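Local coordinates for CMP-sialic acid transporter 1 (Zea mays, PDB 6I1R), which probably carries CMP-sialic acid from the cytoplasm into the Golgi, and is caught here facing outward with CMP bound, at residues G177-L191 with L249-V261. The protein carries 5 engineered substitutions. Numbering follows the deposited sequence.
Sequences GVYTEYLMKKNNDSL and LVSWLMKYSDNIV
Ser251 meets helix 160-186 at the bent side chain of Met184, whose CE lies beside OG; that hydroxyl is hydrogen-bonded to Asn195. The next residue, Trp252, takes Leu191 CD2 obliquely at CD1 (3.8 Å). Met254 is a knob in a hole formed by Gly177, Thr180, Glu181 and Met184: its CB packs on Met184 CG, CG on the Thr180 methyl, and SD lies near Gly177 O. The axes of segments 177-186 and 249-256 approach to 7.9 Å, crossing at -62°. Lys255 runs past Leu191 in the opposite direction, packing its methylenes against that side chain, and its NZ donates to Asp189 O (3.0 Å) and to Gln194. Lys255 O accepts from Lys185 NZ (3.1 Å). Tyr256 offers a ring edge to Leu191 CD2. Asp258 caps the next helix, OD1 taking the N-H of Val261. At Asn259 both backbone N (2.9 Å) and ND2 (3.3 Å) donate to Glu181 OE1, the latter on its anti lone pair. ND2 also reaches Gly177 O from above the carbonyl plane, on the face opposite Glu181 N. Glu181 gets there with CG anti to its backbone N (chi1 179°) and an extended chain. With an alanine here, Asn259 N would probably lose its carboxylate acceptor and the Asn259 amide would be less firmly fixed. In this DMT-clan transporter the largely buried crossing, with the Thr180 side chain about 8 Å from bound CMP, joins the end of helix 160-186 and start of helix 191-216 to the last turns of helix 234-256 and start of helix 259-279; helix 108-118 packs beside Glu181 and Asp258, helix 76-92 against Thr180.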
loop_
_atom_site.group_PDB
_atom_site.type_symbol
_atom_site.label_atom_id
_atom_site.label_comp_id
_atom_site.label_asym_id
_atom_site.label_seq_id
_atom_site.Cartn_x
_atom_site.Cartn_y
_atom_site.Cartn_z
ATOM N N GLY B 177 -6.768 -3.968 -25.617
ATOM C CA GLY B 177 -6.023 -5.070 -26.215
ATOM C C GLY B 177 -6.474 -5.359 -27.637
ATOM O O GLY B 177 -5.647 -5.524 -28.533
ATOM N N VAL B 178 -7.786 -5.417 -27.849
ATOM C CA VAL B 178 -8.325 -5.750 -29.173
ATOM C C VAL B 178 -7.984 -4.621 -30.154
ATOM O O VAL B 178 -7.652 -4.901 -31.306
ATOM C CB VAL B 178 -9.838 -6.054 -29.126
ATOM C CG1 VAL B 178 -10.578 -5.569 -30.366
ATOM C CG2 VAL B 178 -10.095 -7.538 -28.906
ATOM N N TYR B 179 -8.046 -3.365 -29.715
ATOM C CA TYR B 179 -7.730 -2.269 -30.626
ATOM C C TYR B 179 -6.239 -2.291 -30.981
ATOM O O TYR B 179 -5.874 -1.979 -32.113
ATOM C CB TYR B 179 -8.117 -0.903 -30.055
ATOM C CG TYR B 179 -8.108 0.184 -31.101
ATOM C CD1 TYR B 179 -9.146 0.294 -32.011
ATOM C CD2 TYR B 179 -7.046 1.065 -31.219
ATOM C CE1 TYR B 179 -9.147 1.271 -32.993
ATOM C CE2 TYR B 179 -7.028 2.047 -32.197
ATOM C CZ TYR B 179 -8.083 2.151 -33.087
ATOM O OH TYR B 179 -8.083 3.113 -34.056
ATOM N N THR B 180 -5.389 -2.657 -30.023
ATOM C CA THR B 180 -3.951 -2.762 -30.274
ATOM C C THR B 180 -3.707 -3.771 -31.404
ATOM O O THR B 180 -3.023 -3.457 -32.379
ATOM C CB THR B 180 -3.190 -3.122 -28.990
ATOM O OG1 THR B 180 -3.456 -2.103 -28.025
ATOM C CG2 THR B 180 -1.696 -3.247 -29.196
ATOM N N GLU B 181 -4.285 -4.964 -31.275
ATOM C CA GLU B 181 -4.165 -6.006 -32.302
ATOM C C GLU B 181 -4.573 -5.435 -33.665
ATOM O O GLU B 181 -3.893 -5.661 -34.670
ATOM C CB GLU B 181 -5.029 -7.220 -31.955
ATOM C CG GLU B 181 -4.975 -8.321 -33.002
ATOM C CD GLU B 181 -5.375 -9.703 -32.516
ATOM O OE1 GLU B 181 -5.809 -9.822 -31.352
ATOM O OE2 GLU B 181 -5.258 -10.660 -33.305
ATOM N N TYR B 182 -5.688 -4.707 -33.685
ATOM C CA TYR B 182 -6.149 -4.050 -34.905
ATOM C C TYR B 182 -5.000 -3.219 -35.492
ATOM O O TYR B 182 -4.663 -3.383 -36.662
ATOM C CB TYR B 182 -7.403 -3.214 -34.630
ATOM C CG TYR B 182 -7.699 -2.148 -35.656
ATOM C CD1 TYR B 182 -8.112 -2.483 -36.936
ATOM C CD2 TYR B 182 -7.573 -0.804 -35.349
ATOM C CE1 TYR B 182 -8.388 -1.511 -37.885
ATOM C CE2 TYR B 182 -7.845 0.181 -36.285
ATOM C CZ TYR B 182 -8.253 -0.173 -37.559
ATOM O OH TYR B 182 -8.521 0.789 -38.489
ATOM N N LEU B 183 -4.383 -2.373 -34.668
ATOM C CA LEU B 183 -3.331 -1.461 -35.136
ATOM C C LEU B 183 -2.150 -2.252 -35.717
ATOM O O LEU B 183 -1.665 -1.918 -36.798
ATOM C CB LEU B 183 -2.869 -0.557 -33.986
ATOM C CG LEU B 183 -3.861 0.512 -33.529
ATOM C CD1 LEU B 183 -3.252 1.382 -32.440
ATOM C CD2 LEU B 183 -4.328 1.374 -34.692
ATOM N N MET B 184 -1.688 -3.284 -35.014
ATOM C CA MET B 184 -0.525 -4.056 -35.480
ATOM C C MET B 184 -0.849 -4.700 -36.835
ATOM O O MET B 184 -0.040 -4.651 -37.762
ATOM C CB MET B 184 -0.130 -5.164 -34.496
ATOM C CG MET B 184 -0.038 -4.732 -33.042
ATOM S SD MET B 184 0.798 -3.147 -32.796
ATOM C CE MET B 184 2.508 -3.676 -32.890
ATOM N N LYS B 185 -2.041 -5.288 -36.939
ATOM C CA LYS B 185 -2.398 -6.133 -38.084
ATOM C C LYS B 185 -2.980 -5.297 -39.234
ATOM O O LYS B 185 -3.099 -5.812 -40.348
ATOM C CB LYS B 185 -3.391 -7.220 -37.659
ATOM C CG LYS B 185 -2.774 -8.412 -36.939
ATOM C CD LYS B 185 -3.798 -9.360 -36.354
ATOM C CE LYS B 185 -3.199 -10.368 -35.398
ATOM N NZ LYS B 185 -2.575 -11.513 -36.102
ATOM N N LYS B 186 -3.336 -4.033 -38.997
ATOM C CA LYS B 186 -3.899 -3.202 -40.072
ATOM C C LYS B 186 -2.779 -2.708 -41.000
ATOM O O LYS B 186 -3.069 -2.193 -42.081
ATOM C CB LYS B 186 -4.705 -2.022 -39.515
ATOM C CG LYS B 186 -3.896 -0.806 -39.072
ATOM C CD LYS B 186 -4.705 0.473 -38.976
ATOM C CE LYS B 186 -5.302 0.897 -40.302
ATOM N NZ LYS B 186 -5.266 2.369 -40.478
ATOM N N ASN B 187 -1.520 -2.848 -40.575
ATOM C CA ASN B 187 -0.366 -2.385 -41.350
ATOM C C ASN B 187 0.571 -3.559 -41.654
ATOM O O ASN B 187 0.596 -4.566 -40.945
ATOM C CB ASN B 187 0.426 -1.300 -40.610
ATOM C CG ASN B 187 -0.046 0.110 -40.895
ATOM O OD1 ASN B 187 -1.053 0.319 -41.569
ATOM N ND2 ASN B 187 0.683 1.090 -40.385
ATOM N N ASN B 188 1.374 -3.373 -42.696
ATOM C CA ASN B 188 2.445 -4.304 -43.052
ATOM C C ASN B 188 3.767 -3.761 -42.487
ATOM O O ASN B 188 4.848 -4.090 -42.980
ATOM C CB ASN B 188 2.488 -4.556 -44.567
ATOM C CG ASN B 188 1.690 -3.551 -45.373
ATOM O OD1 ASN B 188 1.958 -2.351 -45.332
ATOM N ND2 ASN B 188 0.698 -4.029 -46.107
ATOM N N ASP B 189 3.674 -2.977 -41.413
ATOM C CA ASP B 189 4.785 -2.145 -40.939
ATOM C C ASP B 189 5.701 -2.974 -40.030
ATOM O O ASP B 189 5.418 -4.137 -39.735
ATOM C CB ASP B 189 4.267 -0.894 -40.218
ATOM C CG ASP B 189 4.058 0.311 -41.121
ATOM O OD1 ASP B 189 3.831 0.113 -42.332
ATOM O OD2 ASP B 189 4.117 1.444 -40.603
ATOM N N SER B 190 6.801 -2.357 -39.602
ATOM C CA SER B 190 7.765 -2.993 -38.706
ATOM C C SER B 190 7.216 -3.015 -37.275
ATOM O O SER B 190 6.675 -2.020 -36.795
ATOM C CB SER B 190 9.096 -2.286 -38.761
ATOM O OG SER B 190 10.059 -2.953 -37.959
ATOM N N LEU B 191 7.387 -4.148 -36.598
ATOM C CA LEU B 191 6.966 -4.297 -35.202
ATOM C C LEU B 191 7.575 -3.171 -34.355
ATOM O O LEU B 191 6.900 -2.591 -33.503
ATOM C CB LEU B 191 7.411 -5.672 -34.689
ATOM C CG LEU B 191 7.058 -5.989 -33.235
ATOM C CD1 LEU B 191 5.554 -5.925 -33.011
ATOM C CD2 LEU B 191 7.596 -7.352 -32.827
ATOM N N LEU B 249 6.467 -8.639 -25.442
ATOM C CA LEU B 249 5.946 -9.930 -25.889
ATOM C C LEU B 249 4.465 -9.780 -26.250
ATOM O O LEU B 249 4.007 -10.356 -27.238
ATOM C CB LEU B 249 6.145 -10.977 -24.788
ATOM C CG LEU B 249 7.591 -11.238 -24.368
ATOM C CD1 LEU B 249 7.642 -12.193 -23.186
ATOM C CD2 LEU B 249 8.415 -11.782 -25.526
ATOM N N VAL B 250 3.729 -9.000 -25.461
ATOM C CA VAL B 250 2.315 -8.756 -25.743
ATOM C C VAL B 250 2.199 -8.134 -27.142
ATOM O O VAL B 250 1.344 -8.543 -27.927
ATOM C CB VAL B 250 1.653 -7.874 -24.665
ATOM C CG1 VAL B 250 0.277 -7.382 -25.092
ATOM C CG2 VAL B 250 1.564 -8.594 -23.328
ATOM N N SER B 251 3.074 -7.178 -27.452
ATOM C CA SER B 251 3.054 -6.512 -28.755
ATOM C C SER B 251 3.360 -7.530 -29.860
ATOM O O SER B 251 2.659 -7.583 -30.872
ATOM C CB SER B 251 4.012 -5.345 -28.796
ATOM O OG SER B 251 3.570 -4.360 -29.721
ATOM N N TRP B 252 4.389 -8.348 -29.650
ATOM C CA TRP B 252 4.722 -9.410 -30.601
ATOM C C TRP B 252 3.459 -10.216 -30.930
ATOM O O TRP B 252 3.153 -10.452 -32.103
ATOM C CB TRP B 252 5.844 -10.308 -30.056
ATOM C CG TRP B 252 6.456 -11.196 -31.097
ATOM C CD1 TRP B 252 7.607 -10.973 -31.796
ATOM C CD2 TRP B 252 5.933 -12.447 -31.578
ATOM N NE1 TRP B 252 7.839 -11.999 -32.672
ATOM C CE2 TRP B 252 6.828 -12.916 -32.563
ATOM C CE3 TRP B 252 4.800 -13.211 -31.275
ATOM C CZ2 TRP B 252 6.622 -14.117 -33.241
ATOM C CZ3 TRP B 252 4.598 -14.398 -31.945
ATOM C CH2 TRP B 252 5.498 -14.843 -32.914
ATOM N N LEU B 253 2.723 -10.607 -29.888
ATOM C CA LEU B 253 1.519 -11.442 -30.035
ATOM C C LEU B 253 0.384 -10.637 -30.680
ATOM O O LEU B 253 -0.438 -11.204 -31.402
ATOM C CB LEU B 253 1.090 -11.973 -28.663
ATOM C CG LEU B 253 1.982 -13.052 -28.048
ATOM C CD1 LEU B 253 1.515 -13.396 -26.642
ATOM C CD2 LEU B 253 2.012 -14.304 -28.912
ATOM N N MET B 254 0.324 -9.333 -30.411
ATOM C CA MET B 254 -0.653 -8.463 -31.075
ATOM C C MET B 254 -0.393 -8.466 -32.587
ATOM O O MET B 254 -1.331 -8.345 -33.372
ATOM C CB MET B 254 -0.585 -7.021 -30.556
ATOM C CG MET B 254 -0.966 -6.856 -29.094
ATOM S SD MET B 254 -2.680 -7.308 -28.735
ATOM C CE MET B 254 -2.482 -9.036 -28.297
ATOM N N LYS B 255 0.870 -8.618 -32.987
ATOM C CA LYS B 255 1.233 -8.600 -34.404
ATOM C C LYS B 255 1.104 -10.012 -34.993
ATOM O O LYS B 255 0.285 -10.237 -35.887
ATOM C CB LYS B 255 2.652 -8.049 -34.595
ATOM C CG LYS B 255 2.832 -7.162 -35.821
ATOM C CD LYS B 255 4.175 -7.299 -36.508
ATOM C CE LYS B 255 4.520 -6.139 -37.419
ATOM N NZ LYS B 255 3.345 -5.648 -38.178
ATOM N N TYR B 256 1.891 -10.955 -34.481
ATOM C CA TYR B 256 2.037 -12.277 -35.101
ATOM C C TYR B 256 1.139 -13.321 -34.421
ATOM O O TYR B 256 1.295 -14.518 -34.673
ATOM C CB TYR B 256 3.504 -12.711 -35.054
ATOM C CG TYR B 256 4.440 -11.756 -35.750
ATOM C CD1 TYR B 256 4.985 -10.677 -35.075
ATOM C CD2 TYR B 256 4.762 -11.913 -37.088
ATOM C CE1 TYR B 256 5.842 -9.791 -35.704
ATOM C CE2 TYR B 256 5.615 -11.032 -37.734
ATOM C CZ TYR B 256 6.157 -9.965 -37.040
ATOM O OH TYR B 256 6.995 -9.086 -37.663
ATOM N N SER B 257 0.205 -12.898 -33.574
ATOM C CA SER B 257 -0.702 -13.852 -32.941
ATOM C C SER B 257 -2.067 -13.192 -32.718
ATOM O O SER B 257 -2.544 -12.488 -33.597
ATOM C CB SER B 257 -0.105 -14.391 -31.669
ATOM O OG SER B 257 -0.823 -15.533 -31.231
ATOM N N ASP B 258 -2.698 -13.432 -31.568
ATOM C CA ASP B 258 -3.996 -12.831 -31.273
ATOM C C ASP B 258 -4.171 -12.679 -29.758
ATOM O O ASP B 258 -3.425 -13.262 -28.973
ATOM C CB ASP B 258 -5.138 -13.657 -31.872
ATOM C CG ASP B 258 -5.080 -15.135 -31.533
ATOM O OD1 ASP B 258 -4.910 -15.457 -30.341
ATOM O OD2 ASP B 258 -5.213 -15.953 -32.467
ATOM N N ASN B 259 -5.196 -11.910 -29.388
ATOM C CA ASN B 259 -5.530 -11.593 -27.992
ATOM C C ASN B 259 -5.861 -12.859 -27.194
ATOM O O ASN B 259 -5.639 -12.898 -25.984
ATOM C CB ASN B 259 -6.723 -10.636 -27.890
ATOM C CG ASN B 259 -6.318 -9.229 -27.513
ATOM O OD1 ASN B 259 -5.970 -8.966 -26.364
ATOM N ND2 ASN B 259 -6.374 -8.319 -28.471
ATOM N N ILE B 260 -6.415 -13.871 -27.850
ATOM C CA ILE B 260 -6.867 -15.052 -27.126
ATOM C C ILE B 260 -5.641 -15.846 -26.652
ATOM O O ILE B 260 -5.657 -16.391 -25.548
ATOM C CB ILE B 260 -7.852 -15.885 -27.971
ATOM C CG1 ILE B 260 -9.123 -15.083 -28.269
ATOM C CG2 ILE B 260 -8.166 -17.207 -27.284
ATOM C CD1 ILE B 260 -9.992 -15.666 -29.354
ATOM N N VAL B 261 -4.575 -15.879 -27.450
ATOM C CA VAL B 261 -3.315 -16.484 -27.000
ATOM C C VAL B 261 -2.768 -15.669 -25.818
ATOM O O VAL B 261 -2.243 -16.240 -24.860
ATOM C CB VAL B 261 -2.283 -16.597 -28.140
ATOM C CG1 VAL B 261 -0.895 -16.953 -27.622
ATOM C CG2 VAL B 261 -2.719 -17.596 -29.200
#